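Long-range contact in transcription regulator AcaB (Escherichia coli, PDB 6N8B), which regulates transcription and has a crucial role in the conjugation of IncC plasmids: residues Glu39-Asn47 with Glu195-Ile203. Sequence-based numbering, arbitrary orientation.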
loop_
_atom_site.group_PDB
_atom_site.type_symbol
_atom_site.label_atom_id
_atom_site.label_comp_id
_atom_site.label_asym_id
_atom_site.label_seq_id
_atom_site.Cartn_x
_atom_site.Cartn_y
_atom_site.Cartn_z
ATOM N N GLU A 39 3.988 9.164 0.254
ATOM C CA GLU A 39 4.990 9.812 1.092
ATOM C C GLU A 39 4.937 9.348 2.542
ATOM O O GLU A 39 5.980 9.297 3.203
ATOM C CB GLU A 39 4.856 11.328 0.997
ATOM C CG GLU A 39 5.373 11.860 -0.325
ATOM C CD GLU A 39 4.916 13.264 -0.610
ATOM O OE1 GLU A 39 4.275 13.871 0.274
ATOM O OE2 GLU A 39 5.196 13.760 -1.722
ATOM N N ARG A 40 3.759 9.020 3.070
ATOM C CA ARG A 40 3.686 8.635 4.473
ATOM C C ARG A 40 3.713 7.129 4.698
ATOM O O ARG A 40 3.916 6.701 5.840
ATOM C CB ARG A 40 2.432 9.219 5.150
ATOM C CG ARG A 40 1.133 9.065 4.388
ATOM C CD ARG A 40 0.095 10.075 4.865
ATOM N NE ARG A 40 -0.592 9.644 6.082
ATOM C CZ ARG A 40 -1.889 9.349 6.149
ATOM N NH1 ARG A 40 -2.656 9.453 5.071
ATOM N NH2 ARG A 40 -2.425 8.964 7.301
ATOM N N SER A 41 3.534 6.313 3.660
ATOM C CA SER A 41 3.430 4.877 3.876
ATOM C C SER A 41 4.487 4.036 3.173
ATOM O O SER A 41 4.843 2.981 3.696
ATOM C CB SER A 41 2.046 4.363 3.448
ATOM O OG SER A 41 1.985 4.169 2.048
ATOM N N PHE A 42 5.002 4.458 2.017
ATOM C CA PHE A 42 5.758 3.536 1.170
ATOM C C PHE A 42 7.035 3.052 1.849
ATOM O O PHE A 42 7.240 1.845 2.018
ATOM C CB PHE A 42 6.092 4.185 -0.172
ATOM C CG PHE A 42 6.801 3.261 -1.120
ATOM C CD1 PHE A 42 6.091 2.327 -1.859
ATOM C CD2 PHE A 42 8.176 3.314 -1.264
ATOM C CE1 PHE A 42 6.739 1.471 -2.726
ATOM C CE2 PHE A 42 8.830 2.456 -2.131
ATOM C CZ PHE A 42 8.109 1.535 -2.862
ATOM N N GLU A 43 7.922 3.979 2.213
ATOM C CA GLU A 43 9.220 3.567 2.739
ATOM C C GLU A 43 9.073 2.775 4.029
ATOM O O GLU A 43 9.865 1.862 4.289
ATOM C CB GLU A 43 10.114 4.785 2.945
ATOM C CG GLU A 43 10.589 5.389 1.638
ATOM C CD GLU A 43 11.808 6.263 1.808
ATOM O OE1 GLU A 43 12.024 6.774 2.929
ATOM O OE2 GLU A 43 12.550 6.440 0.818
ATOM N N ARG A 44 8.066 3.096 4.840
ATOM C CA ARG A 44 7.778 2.278 6.012
ATOM C C ARG A 44 7.317 0.883 5.606
ATOM O O ARG A 44 7.771 -0.120 6.170
ATOM C CB ARG A 44 6.728 2.961 6.884
ATOM C CG ARG A 44 6.407 2.201 8.155
ATOM C CD ARG A 44 7.632 2.028 9.030
ATOM N NE ARG A 44 7.391 1.090 10.121
ATOM C CZ ARG A 44 7.639 -0.214 10.050
ATOM N NH1 ARG A 44 8.135 -0.737 8.937
ATOM N NH2 ARG A 44 7.389 -0.997 11.091
ATOM N N VAL A 45 6.408 0.801 4.630
ATOM C CA VAL A 45 5.927 -0.492 4.151
ATOM C C VAL A 45 7.033 -1.248 3.427
ATOM O O VAL A 45 7.156 -2.470 3.562
ATOM C CB VAL A 45 4.694 -0.295 3.254
ATOM C CG1 VAL A 45 4.296 -1.594 2.583
ATOM C CG2 VAL A 45 3.541 0.212 4.076
ATOM N N SER A 46 7.876 -0.531 2.678
ATOM C CA SER A 46 8.993 -1.180 1.998
ATOM C C SER A 46 9.931 -1.830 3.001
ATOM O O SER A 46 10.394 -2.957 2.796
ATOM C CB SER A 46 9.745 -0.165 1.135
ATOM O OG SER A 46 10.653 -0.805 0.255
ATOM N N ASN A 47 10.225 -1.124 4.090
ATOM C CA ASN A 47 11.035 -1.666 5.165
ATOM C C ASN A 47 10.275 -2.735 5.947
ATOM O O ASN A 47 10.891 -3.691 6.430
ATOM C CB ASN A 47 11.479 -0.475 6.027
ATOM C CG ASN A 47 12.079 -0.863 7.360
ATOM O OD1 ASN A 47 12.411 -2.010 7.626
ATOM N ND2 ASN A 47 12.231 0.130 8.212
ATOM N N GLU A 195 13.343 -3.083 14.110
ATOM C CA GLU A 195 12.056 -2.524 13.721
ATOM C C GLU A 195 12.150 -1.010 13.627
ATOM O O GLU A 195 12.736 -0.363 14.501
ATOM C CB GLU A 195 10.972 -2.909 14.722
ATOM C CG GLU A 195 9.658 -2.188 14.483
ATOM C CD GLU A 195 8.543 -2.698 15.363
ATOM O OE1 GLU A 195 8.850 -3.356 16.379
ATOM O OE2 GLU A 195 7.364 -2.443 15.035
ATOM N N SER A 196 11.604 -0.450 12.553
ATOM C CA SER A 196 11.602 0.994 12.377
ATOM C C SER A 196 10.335 1.611 12.946
ATOM O O SER A 196 9.273 0.985 12.982
ATOM C CB SER A 196 11.735 1.378 10.910
ATOM O OG SER A 196 12.712 0.576 10.269
ATOM N N ALA A 197 10.467 2.857 13.389
ATOM C CA ALA A 197 9.328 3.595 13.905
ATOM C C ALA A 197 8.326 3.870 12.791
ATOM O O ALA A 197 8.678 3.970 11.611
ATOM C CB ALA A 197 9.785 4.905 14.541
ATOM N N THR A 198 7.061 3.971 13.174
ATOM C CA THR A 198 5.979 4.283 12.248
ATOM C C THR A 198 5.592 5.736 12.493
ATOM O O THR A 198 4.876 6.048 13.447
ATOM C CB THR A 198 4.804 3.331 12.448
ATOM O OG1 THR A 198 5.227 1.988 12.174
ATOM C CG2 THR A 198 3.658 3.697 11.523
ATOM N N GLY A 199 6.084 6.628 11.631
ATOM C CA GLY A 199 5.894 8.052 11.836
ATOM C C GLY A 199 4.480 8.541 11.609
ATOM O O GLY A 199 4.164 9.665 12.013
ATOM N N ASP A 200 3.627 7.729 10.993
ATOM C CA ASP A 200 2.252 8.110 10.705
ATOM C C ASP A 200 1.356 7.503 11.777
ATOM O O ASP A 200 1.378 6.284 11.988
ATOM C CB ASP A 200 1.828 7.634 9.317
ATOM C CG ASP A 200 0.532 8.261 8.864
ATOM O OD1 ASP A 200 0.544 9.457 8.503
ATOM O OD2 ASP A 200 -0.505 7.570 8.896
ATOM N N LYS A 201 0.574 8.348 12.457
ATOM C CA LYS A 201 -0.214 7.855 13.582
ATOM C C LYS A 201 -1.358 6.965 13.113
ATOM O O LYS A 201 -1.715 6.004 13.799
ATOM C CB LYS A 201 -0.746 9.013 14.429
ATOM C CG LYS A 201 -1.293 8.548 15.773
ATOM C CD LYS A 201 -2.344 9.467 16.356
ATOM C CE LYS A 201 -2.999 8.809 17.562
ATOM N NZ LYS A 201 -4.395 8.369 17.262
ATOM N N GLU A 202 -1.957 7.274 11.961
ATOM C CA GLU A 202 -3.000 6.399 11.433
ATOM C C GLU A 202 -2.444 5.007 11.170
ATOM O O GLU A 202 -3.077 3.997 11.500
ATOM C CB GLU A 202 -3.578 6.959 10.130
ATOM C CG GLU A 202 -4.594 8.080 10.252
ATOM C CD GLU A 202 -5.408 8.236 8.975
ATOM O OE1 GLU A 202 -6.180 7.304 8.652
ATOM O OE2 GLU A 202 -5.222 9.241 8.257
ATOM N N ILE A 203 -1.254 4.940 10.572
ATOM C CA ILE A 203 -0.641 3.658 10.246
ATOM C C ILE A 203 -0.258 2.908 11.514
ATOM O O ILE A 203 -0.444 1.689 11.611
ATOM C CB ILE A 203 0.572 3.879 9.326
ATOM C CG1 ILE A 203 0.126 4.535 8.018
ATOM C CG2 ILE A 203 1.266 2.562 9.049
ATOM C CD1 ILE A 203 1.208 4.623 6.968
#
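Arg40 faces Asp200 and Arg44 faces Thr198 across the contact, with CA atoms 6.4 and 6.8 Å apart, so the loop before helix 201-211 runs antiparallel along one flank of the kinked helical segment Glu39-Asn47. Arg40 grips Asp200 side-on: NE lies 2.7 Å from Asp200 OD1 in a nearly straight bond (168°), and NH2 lies 2.9 Å from Asp200 OD2. The fit is not coplanar, since the guanidinium and carboxylate planes are turned 58° apart and OD1 is met from above its carboxylate plane, whereas OD2 is used on its syn side. The anti side of OD2 accepts from Ile203 N at 3.2 Å, which makes Asp200 the N-cap of helix 201-211 and ties this helix start to Arg40. Arg40 NH2 also forms a salt bridge with Glu202 OE2, though the hydrogen bond within it is weak. A bend at chi2 (60°) in Arg44 brings NE to Thr198 OG1, to which it donates at 3.1 Å; its NH2 is engaged by Glu173 of helix 148-182. Beside these polar groups, Ile203 CD1 sits 3.6 Å from Ser41 CB. Ile203 also touches Ile170, and Arg40 touches Ile163, so helix 148-182 borders both segments, while Phe42 turns away toward helix 118-142 and strand 109-115. The contact thus fastens loop 195-200 and the C-terminal helix 201-211 to helix 32-59.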